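Local coordinates for protein allantoin racemase (Pseudomonas fluorescens, PDB 5LG5) that interconverts the two enantiomers of allantoin and probably racemises other 5-monosubstituted hydantoins as well, at residues Q21-A26 with T30-L35; E45-S50 with V120-D125; A70-G75 with T203-I208; G80-Q85 with E124-L129; A155-I160 with A184-Q189. All blocks are in the same frame, centred on the assembly; numbering follows the deposited sequence.

Interaction 1. Residues Q21-A26 with T30-L35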
# COMPACT_ATOMS: atom_id res chain seq x y z
N GLN E 21 14.28 19.56 28.92
CA GLN E 21 14.92 18.84 27.83
C GLN E 21 15.00 19.69 26.57
O GLN E 21 16.00 19.66 25.85
CB GLN E 21 14.17 17.54 27.54
CG GLN E 21 14.39 16.50 28.60
CD GLN E 21 15.86 16.16 28.77
OE1 GLN E 21 16.60 16.00 27.79
NE2 GLN E 21 16.29 16.03 30.03
N ALA E 22 13.94 20.44 26.32
CA ALA E 22 13.91 21.30 25.14
C ALA E 22 15.01 22.35 25.27
O ALA E 22 15.75 22.62 24.32
CB ALA E 22 12.54 21.96 24.99
N ARG E 23 15.10 22.93 26.46
CA ARG E 23 16.11 23.94 26.74
C ARG E 23 17.53 23.41 26.63
O ARG E 23 18.44 24.13 26.23
CB ARG E 23 15.88 24.55 28.12
CG ARG E 23 14.92 25.71 28.11
CD ARG E 23 14.90 26.40 29.46
NE ARG E 23 13.99 25.70 30.36
CZ ARG E 23 12.70 25.99 30.47
NH1 ARG E 23 12.18 26.96 29.73
NH2 ARG E 23 11.94 25.30 31.32
N ALA E 24 17.71 22.14 26.96
CA ALA E 24 19.04 21.54 26.91
C ALA E 24 19.63 21.51 25.51
O ALA E 24 20.85 21.50 25.35
CB ALA E 24 19.02 20.13 27.52
N VAL E 25 18.79 21.47 24.48
CA VAL E 25 19.34 21.41 23.13
C VAL E 25 19.11 22.69 22.35
O VAL E 25 19.67 22.86 21.27
CB VAL E 25 18.78 20.22 22.33
CG1 VAL E 25 19.07 18.94 23.08
CG2 VAL E 25 17.26 20.38 22.09
N ALA E 26 18.28 23.58 22.88
CA ALA E 26 17.95 24.81 22.15
C ALA E 26 19.20 25.63 21.84
O ALA E 26 20.08 25.78 22.68
CB ALA E 26 16.92 25.64 22.92
N THR E 30 17.45 30.92 21.24
CA THR E 30 16.16 30.25 21.26
C THR E 30 15.60 30.18 22.67
O THR E 30 16.21 29.59 23.56
CB THR E 30 16.24 28.83 20.68
OG1 THR E 30 16.54 28.89 19.28
CG2 THR E 30 14.93 28.10 20.89
N GLU E 31 14.44 30.80 22.87
CA GLU E 31 13.76 30.73 24.15
C GLU E 31 12.69 29.64 24.10
O GLU E 31 11.88 29.60 23.17
CB GLU E 31 13.12 32.08 24.50
CG GLU E 31 12.32 32.04 25.79
CD GLU E 31 11.59 33.34 26.07
OE1 GLU E 31 10.83 33.38 27.06
OE2 GLU E 31 11.77 34.32 25.31
N ILE E 32 12.70 28.77 25.09
CA ILE E 32 11.68 27.74 25.21
C ILE E 32 10.61 28.16 26.21
O ILE E 32 10.92 28.52 27.35
CB ILE E 32 12.28 26.40 25.70
CG1 ILE E 32 13.32 25.87 24.70
CG2 ILE E 32 11.19 25.38 25.93
CD1 ILE E 32 12.75 25.60 23.30
N VAL E 33 9.35 28.13 25.80
CA VAL E 33 8.28 28.35 26.75
C VAL E 33 7.38 27.13 26.87
O VAL E 33 6.66 26.78 25.94
CB VAL E 33 7.44 29.56 26.36
CG1 VAL E 33 6.32 29.74 27.37
CG2 VAL E 33 8.33 30.79 26.29
N GLY E 34 7.43 26.48 28.02
CA GLY E 34 6.62 25.31 28.26
C GLY E 34 5.22 25.67 28.71
O GLY E 34 5.05 26.43 29.66
N LEU E 35 4.22 25.13 28.02
CA LEU E 35 2.83 25.42 28.37
C LEU E 35 2.07 24.17 28.77
O LEU E 35 2.21 23.11 28.15
CB LEU E 35 2.12 26.12 27.21
CG LEU E 35 2.71 27.44 26.73
CD1 LEU E 35 1.88 27.97 25.59
CD2 LEU E 35 2.74 28.45 27.90

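Interaction 2. Residues E45-S50 with V120-D125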
# COMPACT_ATOMS: atom_id res chain seq x y z
N GLU E 45 -4.19 8.75 27.52
CA GLU E 45 -4.05 7.32 27.24
C GLU E 45 -5.27 6.77 26.53
O GLU E 45 -5.93 5.86 27.05
CB GLU E 45 -3.83 6.56 28.56
CG GLU E 45 -2.57 6.97 29.32
CD GLU E 45 -2.55 6.42 30.75
OE1 GLU E 45 -3.64 6.20 31.32
OE2 GLU E 45 -1.43 6.20 31.28
N GLY E 46 -5.55 7.29 25.35
CA GLY E 46 -6.70 6.84 24.59
C GLY E 46 -7.34 7.92 23.74
O GLY E 46 -6.91 9.09 23.75
N ASN E 47 -8.35 7.51 22.97
CA ASN E 47 -8.98 8.36 21.98
C ASN E 47 -9.69 9.56 22.59
O ASN E 47 -9.52 10.69 22.15
CB ASN E 47 -9.94 7.56 21.10
CG ASN E 47 -9.24 6.44 20.34
OD1 ASN E 47 -9.32 5.28 20.72
ND2 ASN E 47 -8.56 6.80 19.27
N PHE E 48 -10.49 9.29 23.62
CA PHE E 48 -11.24 10.38 24.24
C PHE E 48 -10.27 11.41 24.80
O PHE E 48 -10.40 12.61 24.52
CB PHE E 48 -12.15 9.85 25.37
CG PHE E 48 -12.56 10.90 26.36
CD1 PHE E 48 -13.43 11.92 26.00
CD2 PHE E 48 -12.05 10.89 27.66
CE1 PHE E 48 -13.81 12.90 26.92
CE2 PHE E 48 -12.42 11.86 28.58
CZ PHE E 48 -13.31 12.87 28.21
N GLU E 49 -9.29 10.95 25.56
CA GLU E 49 -8.31 11.87 26.15
C GLU E 49 -7.49 12.58 25.07
O GLU E 49 -7.15 13.75 25.22
CB GLU E 49 -7.41 11.11 27.15
CG GLU E 49 -8.19 10.56 28.35
CD GLU E 49 -7.42 9.52 29.15
OE1 GLU E 49 -6.25 9.24 28.82
OE2 GLU E 49 -8.00 8.98 30.12
N SER E 50 -7.19 11.87 23.98
CA SER E 50 -6.42 12.46 22.88
C SER E 50 -7.20 13.58 22.19
O SER E 50 -6.65 14.66 21.93
CB SER E 50 -6.00 11.40 21.86
OG SER E 50 -5.36 12.02 20.75
N VAL E 120 -0.90 2.18 21.46
CA VAL E 120 -0.16 1.70 20.29
C VAL E 120 -0.90 1.94 18.95
O VAL E 120 -0.31 2.49 18.01
CB VAL E 120 0.25 0.22 20.44
CG1 VAL E 120 0.62 -0.40 19.08
CG2 VAL E 120 1.40 0.09 21.43
N PRO E 121 -2.18 1.53 18.87
CA PRO E 121 -2.85 1.79 17.59
C PRO E 121 -3.03 3.28 17.29
O PRO E 121 -3.05 3.66 16.12
CB PRO E 121 -4.20 1.07 17.74
CG PRO E 121 -4.39 0.86 19.21
CD PRO E 121 -3.00 0.69 19.76
N LEU E 122 -3.12 4.11 18.32
CA LEU E 122 -3.21 5.55 18.13
C LEU E 122 -1.92 6.07 17.47
O LEU E 122 -1.96 6.88 16.53
CB LEU E 122 -3.43 6.27 19.47
CG LEU E 122 -4.72 6.10 20.30
CD1 LEU E 122 -5.31 7.42 20.77
CD2 LEU E 122 -5.76 5.23 19.64
N ILE E 123 -0.78 5.62 17.98
CA ILE E 123 0.51 6.01 17.40
C ILE E 123 0.67 5.48 15.98
O ILE E 123 1.10 6.21 15.08
CB ILE E 123 1.67 5.55 18.30
CG1 ILE E 123 1.54 6.27 19.65
CG2 ILE E 123 3.03 5.81 17.64
CD1 ILE E 123 2.38 5.65 20.75
N GLU E 124 0.31 4.22 15.78
CA GLU E 124 0.32 3.62 14.45
C GLU E 124 -0.51 4.47 13.48
O GLU E 124 -0.08 4.77 12.37
CB GLU E 124 -0.20 2.18 14.50
CG GLU E 124 0.74 1.20 15.20
CD GLU E 124 0.11 -0.14 15.43
OE1 GLU E 124 -1.15 -0.22 15.35
OE2 GLU E 124 0.85 -1.12 15.71
N ASP E 125 -1.71 4.88 13.91
CA ASP E 125 -2.57 5.68 13.05
C ASP E 125 -1.95 7.07 12.72
O ASP E 125 -1.96 7.49 11.56
CB ASP E 125 -3.98 5.83 13.64
CG ASP E 125 -4.83 4.57 13.51
OD1 ASP E 125 -5.90 4.51 14.16
OD2 ASP E 125 -4.45 3.62 12.78

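Interaction 3. Residues A70-G75 with T203-I208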
# COMPACT_ATOMS: atom_id res chain seq x y z
N ALA E 70 7.30 29.44 16.60
CA ALA E 70 7.02 28.05 16.29
C ALA E 70 6.34 27.44 17.49
O ALA E 70 6.39 27.99 18.60
CB ALA E 70 8.31 27.30 15.96
N VAL E 71 5.68 26.31 17.27
CA VAL E 71 5.01 25.59 18.34
C VAL E 71 5.33 24.12 18.24
O VAL E 71 5.29 23.53 17.15
CB VAL E 71 3.47 25.79 18.31
CG1 VAL E 71 2.80 24.89 19.35
CG2 VAL E 71 3.10 27.26 18.54
N ILE E 72 5.68 23.53 19.38
CA ILE E 72 5.90 22.09 19.45
C ILE E 72 4.81 21.46 20.28
O ILE E 72 4.57 21.89 21.42
CB ILE E 72 7.24 21.72 20.10
CG1 ILE E 72 8.42 22.17 19.24
CG2 ILE E 72 7.31 20.21 20.32
CD1 ILE E 72 9.78 22.01 19.95
N GLN E 73 4.13 20.46 19.72
CA GLN E 73 3.17 19.71 20.49
C GLN E 73 3.85 18.48 21.08
O GLN E 73 4.27 17.57 20.35
CB GLN E 73 1.94 19.33 19.65
CG GLN E 73 0.96 18.46 20.42
CD GLN E 73 -0.42 18.44 19.82
OE1 GLN E 73 -0.94 19.47 19.39
NE2 GLN E 73 -1.03 17.26 19.78
N ALA E 74 3.98 18.48 22.40
CA ALA E 74 4.81 17.50 23.09
C ALA E 74 3.96 16.39 23.66
O ALA E 74 3.81 16.26 24.88
CB ALA E 74 5.60 18.17 24.21
N GLY E 75 3.37 15.61 22.77
CA GLY E 75 2.68 14.41 23.17
C GLY E 75 2.89 13.41 22.06
O GLY E 75 2.96 13.78 20.89
N THR E 203 13.48 16.75 21.96
CA THR E 203 14.67 17.46 21.52
C THR E 203 14.78 17.44 20.02
O THR E 203 15.27 18.39 19.41
CB THR E 203 15.95 16.91 22.16
OG1 THR E 203 16.03 15.49 21.93
CG2 THR E 203 15.95 17.20 23.66
N ALA E 204 14.35 16.34 19.41
CA ALA E 204 14.26 16.30 17.96
C ALA E 204 13.40 17.46 17.46
O ALA E 204 13.82 18.22 16.59
CB ALA E 204 13.67 14.97 17.49
N ALA E 205 12.22 17.60 18.05
CA ALA E 205 11.26 18.62 17.62
C ALA E 205 11.82 20.02 17.75
O ALA E 205 11.57 20.88 16.89
CB ALA E 205 9.96 18.50 18.40
N VAL E 206 12.57 20.26 18.83
CA VAL E 206 13.18 21.58 19.03
C VAL E 206 14.05 21.94 17.86
O VAL E 206 13.95 23.05 17.32
CB VAL E 206 14.02 21.65 20.32
CG1 VAL E 206 14.82 22.95 20.38
CG2 VAL E 206 13.12 21.51 21.53
N THR E 207 14.93 21.02 17.46
CA THR E 207 15.85 21.30 16.36
C THR E 207 15.08 21.50 15.07
O THR E 207 15.43 22.34 14.24
CB THR E 207 16.91 20.19 16.17
OG1 THR E 207 16.29 19.01 15.67
CG2 THR E 207 17.64 19.90 17.49
N ILE E 208 14.02 20.72 14.89
CA ILE E 208 13.23 20.85 13.67
C ILE E 208 12.54 22.21 13.63
O ILE E 208 12.63 22.94 12.63
CB ILE E 208 12.23 19.69 13.52
CG1 ILE E 208 12.99 18.38 13.27
CG2 ILE E 208 11.26 19.95 12.37
CD1 ILE E 208 12.12 17.13 13.32

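Interaction 4. Residues G80-Q85 with E124-L129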
# COMPACT_ATOMS: atom_id res chain seq x y z
N GLY E 80 -4.51 16.71 17.02
CA GLY E 80 -4.56 18.15 17.20
C GLY E 80 -3.63 18.98 16.35
O GLY E 80 -3.94 20.14 16.07
N ARG E 81 -2.51 18.40 15.92
CA ARG E 81 -1.51 19.13 15.15
C ARG E 81 -2.13 19.90 13.98
O ARG E 81 -1.83 21.08 13.78
CB ARG E 81 -0.42 18.20 14.62
CG ARG E 81 0.35 18.81 13.44
CD ARG E 81 1.39 17.90 12.85
NE ARG E 81 0.83 16.65 12.33
CZ ARG E 81 0.15 16.52 11.20
NH1 ARG E 81 -0.10 17.57 10.42
NH2 ARG E 81 -0.28 15.32 10.83
N GLU E 82 -3.00 19.24 13.23
CA GLU E 82 -3.59 19.83 12.03
C GLU E 82 -4.41 21.07 12.37
O GLU E 82 -4.44 22.02 11.60
CB GLU E 82 -4.48 18.83 11.29
CG GLU E 82 -3.82 17.53 10.88
CD GLU E 82 -4.09 16.40 11.86
OE1 GLU E 82 -4.20 16.66 13.09
OE2 GLU E 82 -4.25 15.25 11.40
N GLY E 83 -5.06 21.04 13.53
CA GLY E 83 -5.83 22.18 14.00
C GLY E 83 -4.95 23.37 14.28
O GLY E 83 -5.25 24.50 13.86
N LEU E 84 -3.85 23.13 14.99
CA LEU E 84 -2.86 24.19 15.23
C LEU E 84 -2.38 24.77 13.91
O LEU E 84 -2.24 25.99 13.78
CB LEU E 84 -1.64 23.65 15.99
CG LEU E 84 -1.45 23.87 17.50
CD1 LEU E 84 -2.56 24.69 18.13
CD2 LEU E 84 -1.24 22.55 18.22
N GLN E 85 -2.10 23.90 12.95
CA GLN E 85 -1.61 24.33 11.64
C GLN E 85 -2.57 25.27 10.91
O GLN E 85 -2.14 26.16 10.18
CB GLN E 85 -1.23 23.13 10.76
CG GLN E 85 0.09 22.44 11.20
CD GLN E 85 0.40 21.21 10.37
OE1 GLN E 85 -0.39 20.26 10.36
NE2 GLN E 85 1.53 21.22 9.67
N GLU E 124 0.31 4.22 15.78
CA GLU E 124 0.32 3.62 14.45
C GLU E 124 -0.51 4.47 13.48
O GLU E 124 -0.08 4.77 12.37
CB GLU E 124 -0.20 2.18 14.50
CG GLU E 124 0.74 1.20 15.20
CD GLU E 124 0.11 -0.14 15.43
OE1 GLU E 124 -1.15 -0.22 15.35
OE2 GLU E 124 0.85 -1.12 15.71
N ASP E 125 -1.71 4.88 13.91
CA ASP E 125 -2.57 5.68 13.05
C ASP E 125 -1.95 7.07 12.72
O ASP E 125 -1.96 7.49 11.56
CB ASP E 125 -3.98 5.83 13.64
CG ASP E 125 -4.83 4.57 13.51
OD1 ASP E 125 -5.90 4.51 14.16
OD2 ASP E 125 -4.45 3.62 12.78
N ARG E 126 -1.39 7.74 13.72
CA ARG E 126 -0.77 9.06 13.48
C ARG E 126 0.45 8.99 12.53
O ARG E 126 0.66 9.90 11.72
CB ARG E 126 -0.38 9.75 14.81
CG ARG E 126 -1.57 10.15 15.71
CD ARG E 126 -2.59 11.03 14.99
NE ARG E 126 -2.07 12.37 14.67
CZ ARG E 126 -2.76 13.31 14.01
NH1 ARG E 126 -3.98 13.05 13.58
NH2 ARG E 126 -2.22 14.50 13.78
N LEU E 127 1.26 7.95 12.68
CA LEU E 127 2.45 7.76 11.85
C LEU E 127 2.06 7.45 10.40
O LEU E 127 2.72 7.91 9.45
CB LEU E 127 3.35 6.66 12.43
CG LEU E 127 4.07 7.01 13.74
CD1 LEU E 127 4.82 5.80 14.33
CD2 LEU E 127 5.05 8.15 13.50
N LYS E 128 0.99 6.67 10.23
CA LYS E 128 0.46 6.37 8.91
C LYS E 128 -0.06 7.61 8.21
O LYS E 128 0.27 7.87 7.05
CB LYS E 128 -0.65 5.31 9.00
CG LYS E 128 -0.11 3.91 9.25
CD LYS E 128 -1.23 2.91 9.48
CE LYS E 128 -0.67 1.53 9.78
NZ LYS E 128 -1.77 0.55 10.08
N LEU E 129 -0.83 8.40 8.95
CA LEU E 129 -1.41 9.62 8.42
C LEU E 129 -0.31 10.61 8.06
O LEU E 129 -0.44 11.36 7.08
CB LEU E 129 -2.34 10.27 9.46
CG LEU E 129 -3.81 9.85 9.32
CD1 LEU E 129 -4.67 10.35 10.49
CD2 LEU E 129 -4.41 10.26 7.98
O HOH W 1 -0.18 12.45 11.84

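Interaction 5. Residues A155-I160 with A184-Q189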
# COMPACT_ATOMS: atom_id res chain seq x y z
N ALA E 155 11.64 0.63 37.45
CA ALA E 155 10.83 -0.36 36.76
C ALA E 155 10.44 0.14 35.37
O ALA E 155 10.44 -0.62 34.40
CB ALA E 155 9.59 -0.68 37.57
N ALA E 156 10.15 1.44 35.28
CA ALA E 156 9.75 2.04 34.01
C ALA E 156 10.86 1.93 32.98
O ALA E 156 10.63 1.48 31.85
CB ALA E 156 9.37 3.50 34.22
N MET E 157 12.06 2.33 33.38
CA MET E 157 13.21 2.31 32.50
C MET E 157 13.49 0.88 32.00
O MET E 157 13.76 0.66 30.82
CB MET E 157 14.41 2.90 33.23
CG MET E 157 15.74 2.73 32.52
SD MET E 157 15.88 3.46 30.88
CE MET E 157 15.61 5.18 31.28
N GLU E 158 13.43 -0.08 32.91
CA GLU E 158 13.64 -1.47 32.54
C GLU E 158 12.59 -1.99 31.55
O GLU E 158 12.94 -2.69 30.59
CB GLU E 158 13.68 -2.35 33.79
CG GLU E 158 14.25 -3.73 33.56
CD GLU E 158 15.62 -3.73 32.89
OE1 GLU E 158 16.47 -2.86 33.20
OE2 GLU E 158 15.85 -4.62 32.04
N ALA E 159 11.33 -1.65 31.77
CA ALA E 159 10.26 -2.08 30.87
C ALA E 159 10.45 -1.50 29.47
O ALA E 159 10.21 -2.17 28.46
CB ALA E 159 8.90 -1.69 31.42
N ILE E 160 10.89 -0.24 29.42
CA ILE E 160 11.16 0.42 28.15
C ILE E 160 12.34 -0.27 27.47
O ILE E 160 12.26 -0.64 26.30
CB ILE E 160 11.46 1.93 28.36
CG1 ILE E 160 10.25 2.66 28.93
CG2 ILE E 160 11.93 2.58 27.06
CD1 ILE E 160 10.55 4.11 29.31
N ALA E 184 10.89 12.14 27.87
CA ALA E 184 11.93 13.09 27.47
C ALA E 184 13.19 12.96 28.33
O ALA E 184 13.09 12.87 29.56
CB ALA E 184 11.41 14.53 27.52
N GLY E 185 14.35 12.86 27.68
CA GLY E 185 15.64 12.85 28.34
C GLY E 185 16.17 11.47 28.67
O GLY E 185 17.30 11.32 29.13
N LEU E 186 15.37 10.46 28.36
CA LEU E 186 15.66 9.11 28.81
C LEU E 186 16.44 8.35 27.73
O LEU E 186 16.81 7.18 27.91
CB LEU E 186 14.35 8.40 29.15
CG LEU E 186 14.02 8.11 30.62
CD1 LEU E 186 14.46 9.25 31.54
CD2 LEU E 186 12.53 7.85 30.80
N ASP E 187 16.70 9.04 26.61
CA ASP E 187 17.25 8.38 25.44
C ASP E 187 18.65 7.86 25.68
O ASP E 187 19.00 6.76 25.24
CB ASP E 187 17.33 9.31 24.23
CG ASP E 187 17.52 10.77 24.61
OD1 ASP E 187 16.96 11.26 25.63
OD2 ASP E 187 18.32 11.42 23.91
N GLU E 188 19.44 8.66 26.38
CA GLU E 188 20.86 8.37 26.54
C GLU E 188 21.04 7.04 27.29
O GLU E 188 21.85 6.20 26.90
CB GLU E 188 21.60 9.54 27.22
CG GLU E 188 21.79 10.80 26.34
CD GLU E 188 20.53 11.66 26.17
OE1 GLU E 188 20.58 12.65 25.39
OE2 GLU E 188 19.49 11.38 26.81
N GLN E 189 20.25 6.85 28.33
CA GLN E 189 20.35 5.62 29.12
C GLN E 189 19.94 4.41 28.28
O GLN E 189 20.57 3.35 28.35
CB GLN E 189 19.50 5.74 30.39
CG GLN E 189 19.80 6.96 31.24
CD GLN E 189 18.68 7.99 31.24
OE1 GLN E 189 18.39 8.60 30.21
NE2 GLN E 189 18.06 8.19 32.40

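Interaction 1. Residues Q21-A26 with T30-L35
I32 turns both branches toward helix 12-25: its chi1 of -62° sets CG1 beside the backbone N and CG2 opposite that N, and chi2 of -60° swings CD1 in between A22 and A26. R23 meets the same side chain from the helix, its CG resting on the isoleucine, and a later bend at chi3 (-84°) turns the guanidinium toward I32 O. CG2 of I32 meets A22 CB at 3.8 Å, while CG1 lies 4.0 Å from A26 CB. R23 CG rests 3.6 Å from I32 CB, the two side chains running obliquely to one another. Past the end of the helix, A26 CB touches T30 CG2 at 3.8 Å, a methyl-to-methyl contact; the other branch of this threonine, OG1, goes to E210 of helix 201-214. This is the second half of a beta-alpha-beta crossover, in which helix 12-25 leads from strand 2-7 to its parallel neighbour 31-35, an outermost strand of the sheet in this chain. Shortened to an alanine, I32 would probably leave a gap beside A22 and A26, and R23 CG with only CB to rest on. The R23 guanidinium holds its NH1 3.1 Å from I32 O, with the oxygen at its edge, but the angle is too poor for a hydrogen bond. Helix and strand are therefore joined here by van der Waals packing, while the strand spends its backbone hydrogen bonds on strand 2-7.

Interaction 2. Residues E45-S50 with V120-D125
L122 pushes its two methyl groups against the start of helix 47-63, and nearly all the close packing is theirs. L122 CD1 sits 3.6 Å from G46 C, so one methyl lies directly on the backbone; CD2 presses on the side-chain amide of N47. The leucine's chi2 of -132° lies away from the usual staggered values. G46 is the N-cap residue of the helix, and its backbone angles alone call for glycine, because a CB would jam against the carbonyl oxygen of E45. Helix 47-63 belongs to the half of this two-sheet alpha/beta fold built on strands 2-7, 31-35, 70-74 and 92-94, while helix 120-129 follows strand 110-114 of the other sheet, so the contact spans the two halves. Packing is looser one turn further on, where S50 CB stays 4.2 Å from L122 CD1. The hydroxyl of S50 stands opposite its backbone N and is held by the N-H of H79. Another subunit takes the place of solvent at the helix start: the backbone N-H groups of N47 and F48 donate to the carboxylate of E86 of that neighbouring subunit.

Interaction 3. Residues A70-G75 with T203-I208
I72 supplies the strand's whole share of this contact, reaching with both branches toward A205 and V206 on helix 201-214. Its CG2 lies 3.7 Å from A205 CB, methyl against methyl. The longer branch is extended (chi2 171°) and runs on across the helix backbone, where CD1 stops 3.5 Å from V206 N. V206 points its CB away from the strand, yet with CG2 turned beside its own backbone N this methyl still comes within 3.7 Å of I72 CD1. The isoleucine tip is thus set down on the peptide link between the two helix residues, with A205 CB and V206 CG2 both touching it. No hydrogen bond crosses the contact, and all three residues are buried. A glycine in place of I72 would probably open a gap between sheet and helix, leaving A205 and V206 without their neighbour on the strand. The helix is flanked by others: A205 also touches A98 of helix 95-103, and V206 touches A22 and V25 of helix 12-25. Strand 70-74 lies inside the first parallel sheet, and helix 201-214 follows the last strand of the second one, so the late helix returns to cover the early sheet in a layered alpha/beta packing.

Interaction 4. Residues G80-Q85 with E124-L129
A buried salt bridge between E82 and R126 ties helix 81-87 to helix 120-129, across the two halves of this two-sheet alpha/beta racemase fold. R126 takes hold of the carboxylate end-on with two nitrogens: NH2 donates to E82 OE1 at 3.0 Å and NH1 to E82 OE2 at 3.1 Å. The match is not flat, for the two planes stand 71° apart; OE1 is met from above the carboxylate plane, OE2 on its syn side. Two bends in the arginine chain, at chi2 (-55°) and chi3 (-69°), bring the guanidinium round to the glutamate. OE1 carries a second bond, to the hydroxyl of Y51 of a neighbouring subunit. R81 stands close by, its NH2 3.6 Å from R126 NH2, and the carboxylate of E82 lies over one face of the R81 guanidinium, toward its rim, which would be expected to offset the closeness of the two positive groups. E97 adds another negative charge, in a salt bridge to R81 NE. The rotation of R81 is further fixed at NH1, which donates to Q85 OE1 one turn along the helix at 2.7 Å. A water completes the link between the helices: it accepts from R81 NH2 at 3.0 Å, in the plane of that guanidinium, sits over one face of the R126 guanidinium near its rim, and donates to R126 O at 2.7 Å.

Interaction 5. Residues A155-I160 with A184-Q189
Helix 153-171 and the turn leading into helix 187-194 come nearest at M157 and L186, whose CA atoms are 8.1 Å apart, a spacing bridged by side chains alone. Just before L186 the chain turns at G185, where phi is positive (92°) and a side chain would collide with the carbonyl oxygen of A184; the backbone N of G185 is held by the carboxylate of D200. M157 does most of the touching. Its chain bends at chi2 and again at chi3, both near 60°, and the curl presents the methyl CE to the other segment. M157 CE packs on L186 CG at 3.4 Å, tighter than carbon atoms usually come, the methionine and leucine lying antiparallel alongside each other. Both helices lie in the half of the fold built on the second parallel sheet: helix 153-171 precedes strand 175-179, and helix 187-194 links that strand to its parallel neighbour 198-199, a beta-alpha-beta crossover. The same CE reaches Q189 CB at 4.0 Å, the glutamine lying roughly perpendicular to the methionine. One turn after M157, I160 brings CD1 to 4.5 Å from L186 CD2, a looser apolar touch on the buried side. I190, next along helix 187-194, packs against M157 and I160 alike. Toward the exposed side the helices are bridged by charge, E158 forming a salt bridge with R193.

From the N terminus, interaction 1 closes first, a short loop within the unit 2-7, 12-25, 31-35. Interaction 2 opens next at 45-50, then interaction 3 at 70-75 and interaction 4 at 80-85. Interactions 2 and 4 both close on helix 120-129, sharing E124 and D125, and bring that helix of the second half against two of the first; both also meet the third subunit. Interaction 5 closes within the second half. Interaction 3 closes last, at 203-208: it crosses interaction 2 and encloses interactions 4 and 5. Interaction 1 touches interaction 3 through A22 and V206, and interaction 5 through Q21 and G185.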